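PDB 3P8L: geranyltranstransferase from Enterococcus faecalis, which probably catalyses the magnesium-dependent condensation of isopentenyl diphosphate with geranyl diphosphate, yielding farnesyl diphosphate and diphosphate. Local coordinates for residues V24-I29 / S45-G50; E70-Q75 / L134-L139; Q130-S135 / L144-L149. All blocks are in the same frame, centred on the assembly; numbering follows the deposited sequence.

Contacts 1 and 3 are largely buried and apolar, whereas contact 2 lies closer to the surface and is centred on an amide-to-backbone hydrogen bond. Contact 1 pairs helix 13-31 with the end of helix 36-47. Contact 3 pairs helix 114-133 with helix 139-153, and contact 2 sets the start of helix 71-92 against the loop between those two. Contacts 2 and 3 therefore share Leu134 and Ser135, their centres about 9 Å apart, and both reach the second subunit. Contact 1 stays within its own subunit, yet it joins the others: Val24 packs on Tyr74 and Gln75, and Phe28 on Gln130 and Leu131.

Contact 1. Residues V24-I29 / S45-G50; sequences VMVDFI and SIHAGG
Ile46 meets Met25, Val26 and Ile29 where the first two helices of this mainly helical isoprenoid synthase fold, 13-31 and 36-47, pack against each other. Its CB points at helix 13-31, and each branch finds a different partner. CG2 lies against CG2 of Val26, 4.1 Å away. CG1, the second branch, is set anti to the carbonyl carbon (chi1 -69°) and is met at 3.8 Å by CE of Met25. The Met25 chain runs straight as far as its sulfur and then bends at chi3 (79°), which turns the methyl group onto the isoleucine. At the tip, CD1 of Ile46 and CD1 of Ile29 approach tip to tip at 3.6 Å, in one of the two conformers modelled for Ile29. CE of Met25 also comes within 4.2 Å of Ile46 CD1, so the end of the isoleucine is shared by two residues one helical turn apart.

Behind Met25, Ala78 and Met82 of helix 71-92 continue the apolar layer, while Leu124 of helix 114-133 backs Ile29. At Gly49, whose phi is positive, the chain departs from helical geometry, and its N-H goes back to Ile46 O, an oxygen that also takes a hydrogen bond from Arg52. Gly49 and Gly50 begin a Gly-Gly-Lys-Arg sequence, which in relatives belongs to the isopentenyl diphosphate site and probably does so here. On the outer side of the contact, the exposed His47 crosses Val26 at about a right angle, bringing its ring carbon CE1 to 3.5 Å from Val26 CG2.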
loop_
_atom_site.group_PDB
_atom_site.type_symbol
_atom_site.label_atom_id
_atom_site.label_comp_id
_atom_site.label_asym_id
_atom_site.label_seq_id
_atom_site.Cartn_x
_atom_site.Cartn_y
_atom_site.Cartn_z
ATOM N N VAL A 24 -8.660 12.372 -11.656
ATOM C CA VAL A 24 -8.491 10.913 -11.510
ATOM C C VAL A 24 -8.492 10.497 -10.020
ATOM O O VAL A 24 -9.204 9.566 -9.625
ATOM C CB VAL A 24 -7.247 10.394 -12.269
ATOM C CG1 VAL A 24 -6.945 8.929 -11.914
ATOM C CG2 VAL A 24 -7.467 10.538 -13.816
ATOM N N MET A 25 -7.745 11.243 -9.207
ATOM C CA MET A 25 -7.597 10.961 -7.772
ATOM C C MET A 25 -8.950 11.064 -7.085
ATOM O O MET A 25 -9.387 10.120 -6.419
ATOM C CB MET A 25 -6.631 11.946 -7.114
ATOM C CG MET A 25 -5.164 11.752 -7.447
ATOM S SD MET A 25 -4.123 12.987 -6.642
ATOM C CE MET A 25 -4.057 12.299 -5.059
ATOM N N VAL A 26 -9.623 12.197 -7.296
ATOM C CA VAL A 26 -10.895 12.485 -6.639
ATOM C C VAL A 26 -11.979 11.475 -7.054
ATOM O O VAL A 26 -12.686 10.931 -6.186
ATOM C CB VAL A 26 -11.318 13.974 -6.864
ATOM C CG1 VAL A 26 -12.794 14.200 -6.599
ATOM C CG2 VAL A 26 -10.448 14.913 -6.026
ATOM N N ASP A 27 -12.086 11.214 -8.361
ATOM C CA ASP A 27 -13.064 10.254 -8.874
ATOM C C ASP A 27 -12.776 8.885 -8.317
ATOM O O ASP A 27 -13.705 8.202 -7.947
ATOM C CB ASP A 27 -13.050 10.126 -10.408
ATOM C CG ASP A 27 -13.566 11.377 -11.117
ATOM O OD1 ASP A 27 -14.119 12.263 -10.462
ATOM O OD2 ASP A 27 -13.408 11.484 -12.346
ATOM N N PHE A 28 -11.494 8.491 -8.283
ATOM C CA PHE A 28 -11.125 7.179 -7.774
ATOM C C PHE A 28 -11.503 7.011 -6.309
ATOM O O PHE A 28 -12.044 5.971 -5.945
ATOM C CB PHE A 28 -9.638 6.823 -7.979
ATOM C CG PHE A 28 -9.337 5.409 -7.644
ATOM C CD1 PHE A 28 -8.739 5.070 -6.431
ATOM C CD2 PHE A 28 -9.718 4.396 -8.507
ATOM C CE1 PHE A 28 -8.509 3.751 -6.103
ATOM C CE2 PHE A 28 -9.484 3.058 -8.188
ATOM C CZ PHE A 28 -8.879 2.741 -6.981
ATOM N N ILE A 29 -11.247 8.035 -5.499
ATOM C CA ILE A 29 -11.571 7.976 -4.069
ATOM C C ILE A 29 -13.092 7.963 -3.856
ATOM O O ILE A 29 -13.603 7.170 -3.072
ATOM C CB ILE A 29 -10.873 9.102 -3.252
ATOM C CG1 ILE A 29 -9.479 8.662 -2.818
ATOM C CG2 ILE A 29 -11.625 9.420 -1.971
ATOM C CD1 ILE A 29 -8.386 8.992 -3.779
ATOM N N SER A 45 -7.503 15.712 2.495
ATOM C CA SER A 45 -6.062 15.853 2.355
ATOM C C SER A 45 -5.619 16.029 0.904
ATOM O O SER A 45 -4.609 16.673 0.650
ATOM C CB SER A 45 -5.347 14.662 2.972
ATOM O OG SER A 45 -5.452 14.683 4.384
ATOM N N ILE A 46 -6.374 15.457 -0.031
ATOM C CA ILE A 46 -6.168 15.721 -1.462
ATOM C C ILE A 46 -6.503 17.185 -1.816
ATOM O O ILE A 46 -5.673 17.894 -2.417
ATOM C CB ILE A 46 -6.984 14.727 -2.343
ATOM C CG1 ILE A 46 -6.409 13.323 -2.233
ATOM C CG2 ILE A 46 -6.994 15.149 -3.819
ATOM C CD1 ILE A 46 -7.408 12.275 -2.608
ATOM N N HIS A 47 -7.668 17.654 -1.406
ATOM C CA HIS A 47 -8.158 18.992 -1.723
ATOM C C HIS A 47 -7.441 20.133 -1.024
ATOM O O HIS A 47 -7.600 21.269 -1.380
ATOM C CB HIS A 47 -9.620 19.116 -1.385
ATOM C CG HIS A 47 -10.530 18.439 -2.346
ATOM N ND1 HIS A 47 -10.356 18.493 -3.706
ATOM C CD2 HIS A 47 -11.644 17.708 -2.139
ATOM C CE1 HIS A 47 -11.315 17.812 -4.293
ATOM N NE2 HIS A 47 -12.112 17.330 -3.364
ATOM N N ALA A 48 -6.666 19.828 -0.020
ATOM C CA ALA A 48 -5.860 20.845 0.657
ATOM C C ALA A 48 -4.731 21.338 -0.272
ATOM O O ALA A 48 -4.067 22.346 0.002
ATOM C CB ALA A 48 -5.299 20.290 1.972
ATOM N N GLY A 49 -4.542 20.612 -1.372
ATOM C CA GLY A 49 -3.626 20.995 -2.430
ATOM C C GLY A 49 -2.181 20.693 -2.085
ATOM O O GLY A 49 -1.888 20.021 -1.104
ATOM N N GLY A 50 -1.281 21.205 -2.913
ATOM C CA GLY A 50 0.154 21.004 -2.754
ATOM C C GLY A 50 0.765 21.414 -4.074
ATOM O O GLY A 50 0.041 21.784 -5.002
#

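Contact 2. Residues E70-Q75 / L134-L139; sequences ETQDYQ and LSQLGL
Gln75 lays its amide over Ser135 and the start of Gln136, its OE1 3.3 Å from CB of Ser135. The same oxygen accepts the N-H of Gln136, with Gln136 N 2.8 Å from Gln75 OE1 and an angle of 162° at the hydrogen. The donor sits somewhat out of the carbonyl plane. The extended glutamine thus spans the gap from the first turns of helix 71-92 to the loop after helix 114-133, and it satisfies a backbone N-H in a segment without regular secondary structure.

One turn earlier, Gln72 makes an apolar approach. Its CB lies 3.8 Å from CB of Gln136 and 3.9 Å from CD2 of Leu137. CG lies between the backbone N and the carbonyl carbon (chi1 61°), and a bend at chi2 (-96°) then takes the chain across Gln136 at about a right angle, with OE1 of Gln72 3.7 Å from CB of Gln136. The two amide planes are steeply inclined and do not stack. At the exposed margin, CG2 of Thr71 touches OE1 of Gln136 at 3.6 Å.

The helix start is itself fixed by Asp73, whose OD1 receives the N-H of the N-cap residue from above the carboxylate plane, 2.9 Å from Glu70 N. This is the N3-to-N-cap half of a capping box. Around the contact, Tyr74 leans on helix 13-31 and hydrogen-bonds His17, while Asp73 and Leu137 both reach Leu200 of helix 175-200. Leu134 packs on Gln147 of the second subunit.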
loop_
_atom_site.group_PDB
_atom_site.type_symbol
_atom_site.label_atom_id
_atom_site.label_comp_id
_atom_site.label_asym_id
_atom_site.label_seq_id
_atom_site.Cartn_x
_atom_site.Cartn_y
_atom_site.Cartn_z
ATOM N N GLU A 70 -2.157 10.370 -22.438
ATOM C CA GLU A 70 -3.294 9.458 -22.424
ATOM C C GLU A 70 -3.713 9.203 -20.984
ATOM O O GLU A 70 -2.941 9.473 -20.065
ATOM C CB GLU A 70 -2.916 8.120 -23.050
ATOM C CG GLU A 70 -2.411 8.175 -24.475
ATOM C CD GLU A 70 -2.051 6.802 -24.967
ATOM O OE1 GLU A 70 -2.981 6.021 -25.241
ATOM O OE2 GLU A 70 -0.843 6.495 -25.053
ATOM N N THR A 71 -4.934 8.690 -20.819
ATOM C CA THR A 71 -5.508 8.246 -19.544
ATOM C C THR A 71 -4.507 7.610 -18.559
ATOM O O THR A 71 -4.406 8.052 -17.399
ATOM C CB THR A 71 -6.700 7.285 -19.809
ATOM O OG1 THR A 71 -7.603 7.918 -20.719
ATOM C CG2 THR A 71 -7.451 6.950 -18.529
ATOM N N GLN A 72 -3.760 6.610 -19.020
ATOM C CA GLN A 72 -2.809 5.878 -18.168
ATOM C C GLN A 72 -1.673 6.716 -17.603
ATOM O O GLN A 72 -1.143 6.389 -16.532
ATOM C CB GLN A 72 -2.221 4.648 -18.871
ATOM C CG GLN A 72 -1.421 4.947 -20.136
ATOM C CD GLN A 72 -2.253 4.792 -21.395
ATOM O OE1 GLN A 72 -3.397 5.258 -21.474
ATOM N NE2 GLN A 72 -1.684 4.120 -22.389
ATOM N N ASP A 73 -1.299 7.782 -18.313
ATOM C CA ASP A 73 -0.296 8.727 -17.817
ATOM C C ASP A 73 -0.843 9.467 -16.601
ATOM O O ASP A 73 -0.144 9.589 -15.600
ATOM C CB ASP A 73 0.148 9.735 -18.882
ATOM C CG ASP A 73 0.606 9.057 -20.182
ATOM O OD1 ASP A 73 0.381 9.630 -21.264
ATOM O OD2 ASP A 73 1.175 7.956 -20.118
ATOM N N TYR A 74 -2.087 9.929 -16.699
ATOM C CA TYR A 74 -2.764 10.592 -15.591
ATOM C C TYR A 74 -3.026 9.646 -14.434
ATOM O O TYR A 74 -2.936 10.064 -13.283
ATOM C CB TYR A 74 -4.074 11.253 -16.026
ATOM C CG TYR A 74 -3.884 12.332 -17.078
ATOM C CD1 TYR A 74 -3.256 13.533 -16.764
ATOM C CD2 TYR A 74 -4.331 12.141 -18.395
ATOM C CE1 TYR A 74 -3.068 14.529 -17.730
ATOM C CE2 TYR A 74 -4.144 13.123 -19.375
ATOM C CZ TYR A 74 -3.509 14.307 -19.029
ATOM O OH TYR A 74 -3.339 15.284 -19.961
ATOM N N GLN A 75 -3.344 8.389 -14.750
ATOM C CA GLN A 75 -3.543 7.348 -13.755
ATOM C C GLN A 75 -2.279 7.054 -12.958
ATOM O O GLN A 75 -2.345 6.977 -11.724
ATOM C CB GLN A 75 -4.133 6.077 -14.383
ATOM C CG GLN A 75 -5.593 6.285 -14.791
ATOM C CD GLN A 75 -6.178 5.124 -15.559
ATOM O OE1 GLN A 75 -5.494 4.486 -16.353
ATOM N NE2 GLN A 75 -7.451 4.843 -15.320
ATOM N N LEU A 134 -5.768 -1.227 -11.744
ATOM C CA LEU A 134 -6.928 -1.043 -12.604
ATOM C C LEU A 134 -6.706 -0.054 -13.767
ATOM O O LEU A 134 -7.647 0.271 -14.480
ATOM C CB LEU A 134 -8.123 -0.577 -11.764
ATOM C CG LEU A 134 -8.711 -1.610 -10.798
ATOM C CD1 LEU A 134 -9.551 -0.915 -9.750
ATOM C CD2 LEU A 134 -9.532 -2.690 -11.544
ATOM N N SER A 135 -5.481 0.443 -13.926
ATOM C CA SER A 135 -5.193 1.487 -14.915
ATOM C C SER A 135 -5.178 0.987 -16.365
ATOM O O SER A 135 -5.192 -0.213 -16.623
ATOM C CB SER A 135 -3.867 2.185 -14.590
ATOM O OG SER A 135 -2.766 1.321 -14.780
ATOM N N GLN A 136 -5.124 1.922 -17.307
ATOM C CA GLN A 136 -5.133 1.605 -18.735
ATOM C C GLN A 136 -3.809 1.046 -19.276
ATOM O O GLN A 136 -3.657 0.900 -20.481
ATOM C CB GLN A 136 -5.505 2.860 -19.525
ATOM C CG GLN A 136 -6.601 2.648 -20.531
ATOM C CD GLN A 136 -7.947 2.983 -19.962
ATOM O OE1 GLN A 136 -8.513 4.032 -20.266
ATOM N NE2 GLN A 136 -8.472 2.100 -19.119
ATOM N N LEU A 137 -2.850 0.755 -18.395
ATOM C CA LEU A 137 -1.566 0.175 -18.794
ATOM C C LEU A 137 -1.720 -1.261 -19.256
ATOM O O LEU A 137 -2.565 -1.994 -18.733
ATOM C CB LEU A 137 -0.588 0.174 -17.617
ATOM C CG LEU A 137 -0.057 1.506 -17.098
ATOM C CD1 LEU A 137 0.824 1.263 -15.896
ATOM C CD2 LEU A 137 0.705 2.207 -18.211
ATOM N N GLY A 138 -0.880 -1.666 -20.207
ATOM C CA GLY A 138 -0.795 -3.067 -20.610
ATOM C C GLY A 138 -0.090 -3.894 -19.550
ATOM O O GLY A 138 0.635 -3.350 -18.715
ATOM N N LEU A 139 -0.267 -5.211 -19.619
ATOM C CA LEU A 139 0.078 -6.124 -18.529
ATOM C C LEU A 139 1.502 -6.045 -18.004
ATOM O O LEU A 139 1.706 -6.011 -16.783
ATOM C CB LEU A 139 -0.283 -7.577 -18.884
ATOM C CG LEU A 139 -1.765 -7.964 -18.972
ATOM C CD1 LEU A 139 -1.917 -9.342 -19.641
ATOM C CD2 LEU A 139 -2.431 -7.986 -17.600
#

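Contact 3. Residues Q130-S135 / L144-L149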
loop_
_atom_site.group_PDB
_atom_site.type_symbol
_atom_site.label_atom_id
_atom_site.label_comp_id
_atom_site.label_asym_id
_atom_site.label_seq_id
_atom_site.Cartn_x
_atom_site.Cartn_y
_atom_site.Cartn_z
ATOM N N GLN A 130 -4.268 0.080 -5.894
ATOM C CA GLN A 130 -5.500 -0.319 -6.580
ATOM C C GLN A 130 -5.696 0.400 -7.922
ATOM O O GLN A 130 -5.950 -0.251 -8.950
ATOM C CB GLN A 130 -6.745 -0.152 -5.708
ATOM C CG GLN A 130 -7.983 -0.783 -6.345
ATOM C CD GLN A 130 -9.209 -0.790 -5.447
ATOM O OE1 GLN A 130 -9.294 -0.046 -4.471
ATOM N NE2 GLN A 130 -10.174 -1.628 -5.786
ATOM N N LEU A 131 -5.573 1.729 -7.904
ATOM C CA LEU A 131 -5.670 2.523 -9.123
ATOM C C LEU A 131 -4.704 2.038 -10.215
ATOM O O LEU A 131 -5.133 1.782 -11.346
ATOM C CB LEU A 131 -5.489 4.028 -8.844
ATOM C CG LEU A 131 -5.472 4.912 -10.114
ATOM C CD1 LEU A 131 -6.792 4.829 -10.914
ATOM C CD2 LEU A 131 -5.118 6.364 -9.783
ATOM N N LEU A 132 -3.430 1.895 -9.870
ATOM C CA LEU A 132 -2.419 1.375 -10.782
ATOM C C LEU A 132 -2.749 -0.026 -11.362
ATOM O O LEU A 132 -2.579 -0.262 -12.573
ATOM C CB LEU A 132 -1.039 1.406 -10.118
ATOM C CG LEU A 132 0.219 1.306 -10.985
ATOM C CD1 LEU A 132 0.200 2.339 -12.135
ATOM C CD2 LEU A 132 1.462 1.520 -10.129
ATOM N N SER A 133 -3.271 -0.912 -10.511
ATOM C CA SER A 133 -3.732 -2.261 -10.908
ATOM C C SER A 133 -4.922 -2.249 -11.876
ATOM O O SER A 133 -5.051 -3.144 -12.738
ATOM C CB SER A 133 -4.063 -3.104 -9.665
ATOM O OG SER A 133 -5.359 -2.826 -9.184
ATOM N N LEU A 134 -5.768 -1.227 -11.744
ATOM C CA LEU A 134 -6.928 -1.043 -12.604
ATOM C C LEU A 134 -6.706 -0.054 -13.767
ATOM O O LEU A 134 -7.647 0.271 -14.480
ATOM C CB LEU A 134 -8.123 -0.577 -11.764
ATOM C CG LEU A 134 -8.711 -1.610 -10.798
ATOM C CD1 LEU A 134 -9.551 -0.915 -9.750
ATOM C CD2 LEU A 134 -9.532 -2.690 -11.544
ATOM N N SER A 135 -5.481 0.443 -13.926
ATOM C CA SER A 135 -5.193 1.487 -14.915
ATOM C C SER A 135 -5.178 0.987 -16.365
ATOM O O SER A 135 -5.192 -0.213 -16.623
ATOM C CB SER A 135 -3.867 2.185 -14.590
ATOM O OG SER A 135 -2.766 1.321 -14.780
ATOM N N LEU A 144 5.616 -3.877 -14.093
ATOM C CA LEU A 144 6.858 -3.136 -13.889
ATOM C C LEU A 144 6.635 -1.906 -12.998
ATOM O O LEU A 144 7.414 -1.639 -12.093
ATOM C CB LEU A 144 7.464 -2.704 -15.242
ATOM C CG LEU A 144 8.733 -1.845 -15.210
ATOM C CD1 LEU A 144 9.874 -2.549 -14.478
ATOM C CD2 LEU A 144 9.150 -1.465 -16.627
ATOM N N LEU A 145 5.582 -1.161 -13.277
ATOM C CA LEU A 145 5.354 0.091 -12.556
ATOM C C LEU A 145 4.867 -0.170 -11.117
ATOM O O LEU A 145 5.166 0.617 -10.225
ATOM C CB LEU A 145 4.415 1.014 -13.342
ATOM C CG LEU A 145 5.039 1.665 -14.594
ATOM C CD1 LEU A 145 4.156 2.764 -15.118
ATOM C CD2 LEU A 145 6.415 2.218 -14.341
ATOM N N MET A 146 4.181 -1.295 -10.899
ATOM C CA MET A 146 3.751 -1.699 -9.554
ATOM C C MET A 146 4.972 -2.122 -8.739
ATOM O O MET A 146 5.113 -1.743 -7.573
ATOM C CB MET A 146 2.681 -2.805 -9.608
ATOM C CG MET A 146 1.268 -2.300 -9.986
ATOM S SD MET A 146 -0.066 -3.538 -10.001
ATOM C CE MET A 146 0.602 -4.806 -11.065
ATOM N N GLN A 147 5.866 -2.884 -9.376
ATOM C CA GLN A 147 7.154 -3.258 -8.788
ATOM C C GLN A 147 7.953 -2.034 -8.380
ATOM O O GLN A 147 8.490 -1.956 -7.257
ATOM C CB GLN A 147 7.998 -4.090 -9.783
ATOM C CG GLN A 147 7.553 -5.539 -9.948
ATOM C CD GLN A 147 8.214 -6.243 -11.142
ATOM O OE1 GLN A 147 8.921 -5.623 -11.937
ATOM N NE2 GLN A 147 7.980 -7.548 -11.259
ATOM N N GLN A 148 8.026 -1.072 -9.289
ATOM C CA GLN A 148 8.832 0.120 -9.087
ATOM C C GLN A 148 8.206 1.059 -8.030
ATOM O O GLN A 148 8.918 1.653 -7.213
ATOM C CB GLN A 148 9.053 0.844 -10.419
ATOM C CG GLN A 148 10.058 0.132 -11.373
ATOM C CD GLN A 148 11.452 0.036 -10.802
ATOM O OE1 GLN A 148 12.032 1.035 -10.379
ATOM N NE2 GLN A 148 12.008 -1.174 -10.786
ATOM N N LEU A 149 6.886 1.172 -8.036
ATOM C CA LEU A 149 6.214 2.028 -7.045
ATOM C C LEU A 149 6.410 1.477 -5.653
ATOM O O LEU A 149 6.785 2.229 -4.744
ATOM C CB LEU A 149 4.726 2.215 -7.364
ATOM C CG LEU A 149 3.953 3.223 -6.492
ATOM C CD1 LEU A 149 4.475 4.650 -6.660
ATOM C CD2 LEU A 149 2.483 3.150 -6.846
#
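Leu132 pushes its CD2 methyl into the side of helix 139-153, between residues of successive turns. That methyl is 3.8 Å from CG of Met146 and equally far from CD2 of Leu149, and it also lies against the carbonyl oxygen of Leu145, with CB of that residue more distant. The placement follows from the first torsion: CG stands anti to the backbone N (chi1 -162°), carrying the branched end straight across the gap. Leu132 and Met146 slide past each other in opposite directions, so the methionine chain travels back along the leucine to helix 114-133. There its sulfur reaches the next residue, with SD of Met146 4.0 Å from both CA and CB of Ser133. Met146 is modelled in two conformers, and these distances belong to one of them.

In the second shell, serine hydroxyls bond to carbonyls near the end of helix 114-133. Ser133 turns its hydroxyl back along its own helix, OG donating to Gln130 O at 2.7 Å, and Gln130 O also accepts the N-H of Leu134. The same hydroxyl-to-carbonyl bond, three residues back along the chain, recurs at Ser135, where OG of Ser135 donates to Leu132 O at 2.7 Å. The chain then doubles back into helix 139-153, giving a helical hairpin, and Lys142 from the start of that helix hydrogen-bonds Ser133 O and Ser135 O. The dimer interface begins at the contact itself: Met146 packs on Met146 of the second subunit, and Ser133 O accepts a hydrogen bond from NE2 of its Gln147.

Across the hairpin the contact is thus made mainly by methyl groups, methylenes and a thioether, so it depends on shape and burial; the serine hydroxyls meanwhile spend their hydrogen bonds on carbonyls of their own segment.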